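Local structure of fumarylacetoacetate hydrolase (Burkholderia xenovorans, 5TI1) at residues 301-306 / 318-323; 344-349 / 373-378. The protein probably hydrolyses fumarylacetoacetate to fumarate and acetoacetate, the last step of phenylalanine and tyrosine breakdown, using a bound magnesium ion. All coordinates share one frame; numbering follows the deposited sequence.

Contact 1: 301-306 / 318-323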
ATOM      1  N   VAL B 301     -13.461 -20.074  18.475  1.00 47.25           N
ATOM      2  CA  VAL B 301     -14.775 -20.697  18.370  1.00 48.96           C
ATOM      3  C   VAL B 301     -15.009 -21.116  16.925  1.00 48.43           C
ATOM      4  O   VAL B 301     -14.257 -20.760  16.010  1.00 47.44           O
ATOM      5  CB  VAL B 301     -15.920 -19.765  18.834  1.00 51.77           C
ATOM      6  CG1 VAL B 301     -15.856 -19.523  20.336  1.00 50.61           C
ATOM      7  CG2 VAL B 301     -15.883 -18.454  18.060  1.00 47.27           C
ATOM      8  N   ALA B 302     -16.081 -21.879  16.729  1.00 50.12           N
ATOM      9  CA  ALA B 302     -16.422 -22.392  15.411  1.00 50.01           C
ATOM     10  C   ALA B 302     -16.946 -21.279  14.507  1.00 54.11           C
ATOM     11  O   ALA B 302     -17.883 -20.556  14.863  1.00 49.03           O
ATOM     12  CB  ALA B 302     -17.460 -23.502  15.534  1.00 52.43           C
ATOM     13  N   GLN B 303     -16.335 -21.156  13.331  1.00 48.70           N
ATOM     14  CA  GLN B 303     -16.741 -20.191  12.324  1.00 49.93           C
ATOM     15  C   GLN B 303     -18.060 -20.612  11.673  1.00 47.26           C
ATOM     16  O   GLN B 303     -18.470 -21.767  11.774  1.00 49.00           O
ATOM     17  CB  GLN B 303     -15.637 -20.050  11.266  1.00 43.99           C
ATOM     18  CG  GLN B 303     -15.336 -21.335  10.457  1.00 44.56           C
ATOM     19  CD  GLN B 303     -14.386 -22.300  11.162  1.00 45.83           C
ATOM     20  OE1 GLN B 303     -14.015 -22.098  12.316  1.00 48.51           O
ATOM     21  NE2 GLN B 303     -13.981 -23.350  10.455  1.00 45.82           N
ATOM     22  N   PRO B 304     -18.748 -19.687  11.001  1.00 48.94           N
ATOM     23  CA  PRO B 304     -19.998 -20.050  10.319  1.00 48.06           C
ATOM     24  C   PRO B 304     -19.795 -21.130   9.267  1.00 51.97           C
ATOM     25  O   PRO B 304     -18.720 -21.273   8.680  1.00 48.82           O
ATOM     26  CB  PRO B 304     -20.443 -18.735   9.670  1.00 53.92           C
ATOM     27  CG  PRO B 304     -19.860 -17.671  10.545  1.00 49.07           C
ATOM     28  CD  PRO B 304     -18.530 -18.228  11.013  1.00 44.94           C
ATOM     29  N   ALA B 305     -20.865 -21.880   9.020  1.00 50.40           N
ATOM     30  CA  ALA B 305     -20.860 -22.894   7.980  1.00 57.75           C
ATOM     31  C   ALA B 305     -20.861 -22.243   6.601  1.00 56.13           C
ATOM     32  O   ALA B 305     -21.621 -21.309   6.340  1.00 57.36           O
ATOM     33  CB  ALA B 305     -22.071 -23.812   8.141  1.00 58.18           C
ATOM     34  N   GLN B 306     -20.006 -22.747   5.713  1.00 48.98           N
ATOM     35  CA  GLN B 306     -19.861 -22.201   4.369  1.00 47.79           C
ATOM     36  C   GLN B 306     -20.595 -23.080   3.362  1.00 54.81           C
ATOM     37  O   GLN B 306     -20.464 -24.310   3.384  1.00 52.74           O
ATOM     38  CB  GLN B 306     -18.380 -22.061   3.989  1.00 45.80           C
ATOM     39  CG  GLN B 306     -17.601 -21.116   4.905  1.00 46.05           C
ATOM     40  CD  GLN B 306     -16.220 -20.761   4.374  1.00 44.10           C
ATOM     41  OE1 GLN B 306     -15.427 -21.637   4.026  1.00 42.14           O
ATOM     42  NE2 GLN B 306     -15.932 -19.466   4.303  1.00 40.68           N
ATOM     43  N   GLY B 318     -11.123 -27.756  11.792  1.00 48.68           N
ATOM     44  CA  GLY B 318     -11.077 -27.161  13.103  1.00 50.27           C
ATOM     45  C   GLY B 318     -11.752 -25.802  13.151  1.00 52.06           C
ATOM     46  O   GLY B 318     -12.441 -25.367  12.222  1.00 47.36           O
ATOM     47  N   GLU B 319     -11.539 -25.126  14.274  1.00 49.51           N
ATOM     48  CA  GLU B 319     -12.189 -23.858  14.570  1.00 47.15           C
ATOM     49  C   GLU B 319     -11.237 -22.698  14.299  1.00 44.86           C
ATOM     50  O   GLU B 319     -10.085 -22.707  14.745  1.00 44.31           O
ATOM     51  CB  GLU B 319     -12.669 -23.822  16.022  1.00 48.68           C
ATOM     52  CG  GLU B 319     -13.709 -24.872  16.353  1.00 51.09           C
ATOM     53  CD  GLU B 319     -14.055 -24.894  17.829  1.00 57.09           C
ATOM     54  OE1 GLU B 319     -13.402 -24.165  18.607  1.00 54.84           O
ATOM     55  OE2 GLU B 319     -14.977 -25.644  18.211  1.00 63.14           O
ATOM     56  N   HIS B 320     -11.726 -21.690  13.587  1.00 43.67           N
ATOM     57  CA  HIS B 320     -10.864 -20.577  13.223  1.00 41.56           C
ATOM     58  C   HIS B 320     -11.530 -19.220  13.399  1.00 40.86           C
ATOM     59  O   HIS B 320     -11.007 -18.225  12.876  1.00 41.30           O
ATOM     60  CB  HIS B 320     -10.378 -20.762  11.793  1.00 40.40           C
ATOM     61  CG  HIS B 320      -9.454 -21.929  11.636  1.00 40.76           C
ATOM     62  ND1 HIS B 320      -8.095 -21.836  11.853  1.00 39.80           N
ATOM     63  CD2 HIS B 320      -9.699 -23.223  11.323  1.00 46.52           C
ATOM     64  CE1 HIS B 320      -7.539 -23.017  11.649  1.00 40.46           C
ATOM     65  NE2 HIS B 320      -8.492 -23.878  11.335  1.00 41.84           N
ATOM     66  N   ALA B 321     -12.652 -19.150  14.106  1.00 42.19           N
ATOM     67  CA  ALA B 321     -13.302 -17.899  14.462  1.00 41.75           C
ATOM     68  C   ALA B 321     -12.930 -17.517  15.887  1.00 44.33           C
ATOM     69  O   ALA B 321     -12.409 -18.328  16.658  1.00 47.20           O
ATOM     70  CB  ALA B 321     -14.824 -18.001  14.324  1.00 43.08           C
ATOM     71  N   PHE B 322     -13.197 -16.259  16.231  1.00 41.36           N
ATOM     72  CA  PHE B 322     -12.849 -15.740  17.541  1.00 41.60           C
ATOM     73  C   PHE B 322     -14.017 -14.941  18.099  1.00 48.34           C
ATOM     74  O   PHE B 322     -14.650 -14.154  17.388  1.00 47.15           O
ATOM     75  CB  PHE B 322     -11.572 -14.903  17.481  1.00 39.81           C
ATOM     76  CG  PHE B 322     -10.337 -15.728  17.232  1.00 39.50           C
ATOM     77  CD1 PHE B 322      -9.954 -16.053  15.941  1.00 38.52           C
ATOM     78  CD2 PHE B 322      -9.585 -16.214  18.290  1.00 46.07           C
ATOM     79  CE1 PHE B 322      -8.829 -16.835  15.710  1.00 38.92           C
ATOM     80  CE2 PHE B 322      -8.455 -17.003  18.064  1.00 44.77           C
ATOM     81  CZ  PHE B 322      -8.083 -17.316  16.775  1.00 39.11           C
ATOM     82  N   ASP B 323     -14.301 -15.180  19.375  1.00 43.71           N
ATOM     83  CA  ASP B 323     -15.449 -14.611  20.080  1.00 49.37           C
ATOM     84  C   ASP B 323     -15.026 -13.260  20.649  1.00 43.55           C
ATOM     85  O   ASP B 323     -14.546 -13.158  21.778  1.00 47.42           O
ATOM     86  CB  ASP B 323     -15.911 -15.585  21.156  1.00 46.98           C
ATOM     87  CG  ASP B 323     -17.148 -15.122  21.890  1.00 54.79           C
ATOM     88  OD1 ASP B 323     -17.671 -14.023  21.608  1.00 47.36           O
ATOM     89  OD2 ASP B 323     -17.596 -15.880  22.772  1.00 54.54           O
TER
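Gln303 OE1 accepts from His320 N at 2.6 Å, a short bond in which the donor stands above the carbonyl plane (36° out of it), while NE2 of the same side chain gives a hydrogen to Gly318 O at 3.1 Å, nearly within the amide plane. Two bonds to neighbouring peptides fix the rotation of the amide. Glutamine suits the place because one flat group offers an acceptor and a donor side by side; its chain bends at CG (chi2 -83°), and this fold brings the amide back against the other segment.

Next to this grip lies an antiparallel hydrogen-bonded pair, Val301 with Ala321. Val301 N donates to Ala321 O at 2.7 Å, almost straight at the hydrogen (167°), and Ala321 N returns a bond to Val301 O at 3.0 Å. The small methyl of Ala321 lets the segments come close: its CB lies 3.5 Å from Gln303 CA and also meets Val301 CG2. Val301 reaches on with CG1 to Asp323 CB at 4.0 Å. The extended side chain of Glu319, an exposed residue, runs over the 301-302 peptide, CG being 3.8 Å from Ala302 CA, and lays its carboxylate along that peptide as well.

The His320 ring turns to other partners, bonding Glu249 through ND1 and Asp317 O through NE2 and stacking on His316. Where regular strand pairing stops, hydrogen bonds from the Gln303 side-chain amide thus take over from backbone-to-backbone ones and continue the pairing of the two segments beyond the single bridge.

Contact 2: 344-349 / 373-378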
ATOM      1  N   THR B 344     -22.015  -6.051  18.145  1.00 41.85           N
ATOM      2  CA  THR B 344     -21.940  -7.270  17.340  1.00 48.94           C
ATOM      3  C   THR B 344     -20.765  -8.115  17.829  1.00 48.70           C
ATOM      4  O   THR B 344     -20.283  -7.941  18.953  1.00 42.19           O
ATOM      5  CB  THR B 344     -21.847  -6.927  15.843  1.00 52.91           C
ATOM      6  OG1 THR B 344     -21.958  -8.130  15.072  1.00 41.65           O
ATOM      7  CG2 THR B 344     -20.523  -6.257  15.522  1.00 39.01           C
ATOM      8  N   ASN B 345     -20.312  -9.048  16.986  1.00 45.54           N
ATOM      9  CA  ASN B 345     -19.249  -9.975  17.345  1.00 41.81           C
ATOM     10  C   ASN B 345     -18.467 -10.354  16.096  1.00 40.59           C
ATOM     11  O   ASN B 345     -19.051 -10.579  15.034  1.00 41.57           O
ATOM     12  CB  ASN B 345     -19.805 -11.247  18.016  1.00 47.54           C
ATOM     13  CG  ASN B 345     -18.739 -12.012  18.790  1.00 44.13           C
ATOM     14  OD1 ASN B 345     -17.790 -12.546  18.207  1.00 43.31           O
ATOM     15  ND2 ASN B 345     -18.883 -12.050  20.113  1.00 45.32           N
ATOM     16  N   PHE B 346     -17.143 -10.425  16.238  1.00 39.53           N
ATOM     17  CA  PHE B 346     -16.275 -10.853  15.147  1.00 38.43           C
ATOM     18  C   PHE B 346     -16.537 -12.306  14.730  1.00 44.22           C
ATOM     19  O   PHE B 346     -16.238 -12.683  13.592  1.00 41.16           O
ATOM     20  CB  PHE B 346     -14.822 -10.638  15.586  1.00 37.31           C
ATOM     21  CG  PHE B 346     -13.790 -11.001  14.550  1.00 38.70           C
ATOM     22  CD1 PHE B 346     -13.707 -10.310  13.355  1.00 34.81           C
ATOM     23  CD2 PHE B 346     -12.865 -12.009  14.801  1.00 40.32           C
ATOM     24  CE1 PHE B 346     -12.722 -10.633  12.409  1.00 33.76           C
ATOM     25  CE2 PHE B 346     -11.885 -12.335  13.865  1.00 45.20           C
ATOM     26  CZ  PHE B 346     -11.809 -11.645  12.671  1.00 33.98           C
ATOM     27  N   LYS B 347     -17.135 -13.120  15.601  1.00 41.43           N
ATOM     28  CA  LYS B 347     -17.331 -14.531  15.276  1.00 42.73           C
ATOM     29  C   LYS B 347     -18.275 -14.757  14.101  1.00 48.35           C
ATOM     30  O   LYS B 347     -18.299 -15.869  13.570  1.00 49.68           O
ATOM     31  CB  LYS B 347     -17.857 -15.295  16.496  1.00 44.73           C
ATOM     32  CG  LYS B 347     -19.299 -15.007  16.858  1.00 46.11           C
ATOM     33  CD  LYS B 347     -19.633 -15.635  18.199  1.00 48.04           C
ATOM     34  CE  LYS B 347     -21.054 -15.311  18.638  1.00 49.50           C
ATOM     35  NZ  LYS B 347     -21.488 -16.190  19.753  1.00 55.38           N
ATOM     36  N   HIS B 348     -19.024 -13.739  13.660  1.00 42.63           N
ATOM     37  CA  HIS B 348     -20.001 -13.922  12.588  1.00 43.22           C
ATOM     38  C   HIS B 348     -19.401 -13.870  11.186  1.00 41.86           C
ATOM     39  O   HIS B 348     -20.121 -14.139  10.216  1.00 42.43           O
ATOM     40  CB  HIS B 348     -21.095 -12.865  12.696  1.00 43.50           C
ATOM     41  CG  HIS B 348     -21.841 -12.918  13.987  1.00 48.60           C
ATOM     42  ND1 HIS B 348     -22.390 -14.083  14.473  1.00 46.99           N
ATOM     43  CD2 HIS B 348     -22.120 -11.957  14.900  1.00 50.57           C
ATOM     44  CE1 HIS B 348     -22.985 -13.838  15.627  1.00 52.00           C
ATOM     45  NE2 HIS B 348     -22.835 -12.555  15.909  1.00 54.21           N
ATOM     46  N   MET B 349     -18.129 -13.521  11.047  1.00 40.19           N
ATOM     47  CA  MET B 349     -17.540 -13.402   9.716  1.00 38.90           C
ATOM     48  C   MET B 349     -17.557 -14.737   8.966  1.00 39.75           C
ATOM     49  O   MET B 349     -17.277 -15.799   9.531  1.00 40.64           O
ATOM     50  CB  MET B 349     -16.118 -12.864   9.828  1.00 37.14           C
ATOM     51  CG  MET B 349     -16.049 -11.455  10.412  1.00 36.21           C
ATOM     52  SD  MET B 349     -17.094 -10.233   9.562  1.00 37.96           S
ATOM     53  CE  MET B 349     -15.860  -9.409   8.543  1.00 40.89           C
ATOM     54  N   MET B 373      -4.399  -6.195   7.890  1.00 23.67           N
ATOM     55  CA  MET B 373      -5.422  -6.854   7.088  1.00 31.26           C
ATOM     56  C   MET B 373      -6.778  -6.621   7.743  1.00 31.96           C
ATOM     57  O   MET B 373      -7.065  -7.171   8.814  1.00 34.25           O
ATOM     58  CB  MET B 373      -5.084  -8.341   6.922  1.00 27.35           C
ATOM     59  CG  MET B 373      -3.649  -8.507   6.422  1.00 31.63           C
ATOM     60  SD  MET B 373      -3.422  -9.778   5.190  1.00 38.41           S
ATOM     61  CE  MET B 373      -1.705  -9.521   4.747  1.00 39.90           C
ATOM     62  N   GLY B 374      -7.595  -5.784   7.108  1.00 29.32           N
ATOM     63  CA  GLY B 374      -8.893  -5.451   7.664  1.00 26.82           C
ATOM     64  C   GLY B 374      -9.923  -6.514   7.317  1.00 26.85           C
ATOM     65  O   GLY B 374      -9.963  -7.034   6.204  1.00 30.46           O
ATOM     66  N   SER B 375     -10.777  -6.826   8.293  1.00 28.96           N
ATOM     67  CA  SER B 375     -11.718  -7.927   8.125  1.00 31.93           C
ATOM     68  C   SER B 375     -12.784  -7.620   7.083  1.00 32.03           C
ATOM     69  O   SER B 375     -13.370  -8.551   6.520  1.00 30.41           O
ATOM     70  CB  SER B 375     -12.390  -8.245   9.466  1.00 30.45           C
ATOM     71  OG  SER B 375     -13.095  -7.109   9.948  1.00 30.47           O
ATOM     72  N   GLY B 376     -13.029  -6.347   6.803  1.00 28.89           N
ATOM     73  CA  GLY B 376     -14.292  -5.925   6.241  1.00 31.28           C
ATOM     74  C   GLY B 376     -15.298  -5.622   7.340  1.00 30.50           C
ATOM     75  O   GLY B 376     -15.183  -6.094   8.469  1.00 31.67           O
ATOM     76  N   THR B 377     -16.286  -4.791   6.998  1.00 30.80           N
ATOM     77  CA  THR B 377     -17.323  -4.378   7.948  1.00 31.74           C
ATOM     78  C   THR B 377     -17.974  -5.578   8.618  1.00 33.24           C
ATOM     79  O   THR B 377     -18.506  -6.459   7.946  1.00 42.59           O
ATOM     80  CB  THR B 377     -18.407  -3.554   7.251  1.00 36.40           C
ATOM     81  OG1 THR B 377     -17.821  -2.423   6.608  1.00 36.18           O
ATOM     82  CG2 THR B 377     -19.437  -3.072   8.275  1.00 34.19           C
ATOM     83  N   ILE B 378     -17.953  -5.596   9.944  1.00 33.65           N
ATOM     84  CA  ILE B 378     -18.481  -6.709  10.724  1.00 35.16           C
ATOM     85  C   ILE B 378     -19.939  -6.415  11.063  1.00 41.81           C
ATOM     86  O   ILE B 378     -20.240  -5.499  11.836  1.00 46.40           O
ATOM     87  CB  ILE B 378     -17.651  -6.935  11.991  1.00 42.26           C
ATOM     88  CG1 ILE B 378     -16.182  -7.150  11.615  1.00 33.73           C
ATOM     89  CG2 ILE B 378     -18.209  -8.115  12.784  1.00 38.47           C
ATOM     90  CD1 ILE B 378     -15.219  -6.983  12.763  1.00 37.08           C
TER
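Beside the metal centre, the turn 375-378 carries Thr377, a predicted substrate-binding residue, and rests on the 3-10 segment 346-348 that follows strand 339-345. No hydrogen bond crosses between 344-349 and 373-378; the contact is buried van der Waals packing of apolar side chains on one another and on backbone carbonyls, and Ile378 is its centre. The CG2 branch of this isoleucine lies 3.4 Å from Asn345 O and also meets the methyl of Thr344. The longer branch packs its CG1 on Met349 SD at 3.8 Å, the two side chains crossing at about a right angle, and ends with CD1 at the edge of the Phe346 ring, 3.7 Å from CD1 of that ring. Beta branching thus serves two sides at once.

Ser375 CB lies in the plane of the Phe346 ring, at its edge near CE1. Phe346 has CG anti to its own N (chi1 -178°), a setting that brings this edge to the turn. Met349, bent at chi2 and chi3, curls its methyl against two carbonyls, CE lying 3.3 Å from Ser375 O and 3.4 Å from Gly376 O. An unbranched, flexible thioether suits such a curved path.

Both turns are braced from within. Asn345 OD1 takes the N-H of Lys347 at 2.7 Å on a lone pair, forming an Asx turn, and Ser375 OG donates to Gly376 O at 2.8 Å while accepting from Thr229 N. Gly376 bonds through N to the magnesium ligand Glu228; at its phi of 88° and psi of 157° a CB would be jammed against Ser375 O. Strand 223-233 lies against both segments, Leu227 touching Thr344, Thr229 Phe346 and Glu226 Thr377, while strand 321-331 meets Ile378 through Leu326 and helix 158-168 brings His160 to Thr377.

Contacts 1 and 2 follow one another along the chain, their centres 12 Å apart, and are joined through neighbouring strands 321-331 and 339-345 of one sheet. Asp323 OD1 at the end of contact 1 lies 2.8 Å from Asn345 ND2 of contact 2, a probable hydrogen bond, while Pro304 CD packs 3.1 Å from Met349 O. Asn345 thus faces contact 1 with its amide nitrogen and uses its oxygen chiefly within its own turn, with a weak bond from Ile324 N. Contact 1 is partly buried and away from the metal and substrate sites, whereas in contact 2 the side chain of Thr377 is about 5 Å from the bound magnesium ion and about 3 Å from that of His160, the predicted proton acceptor.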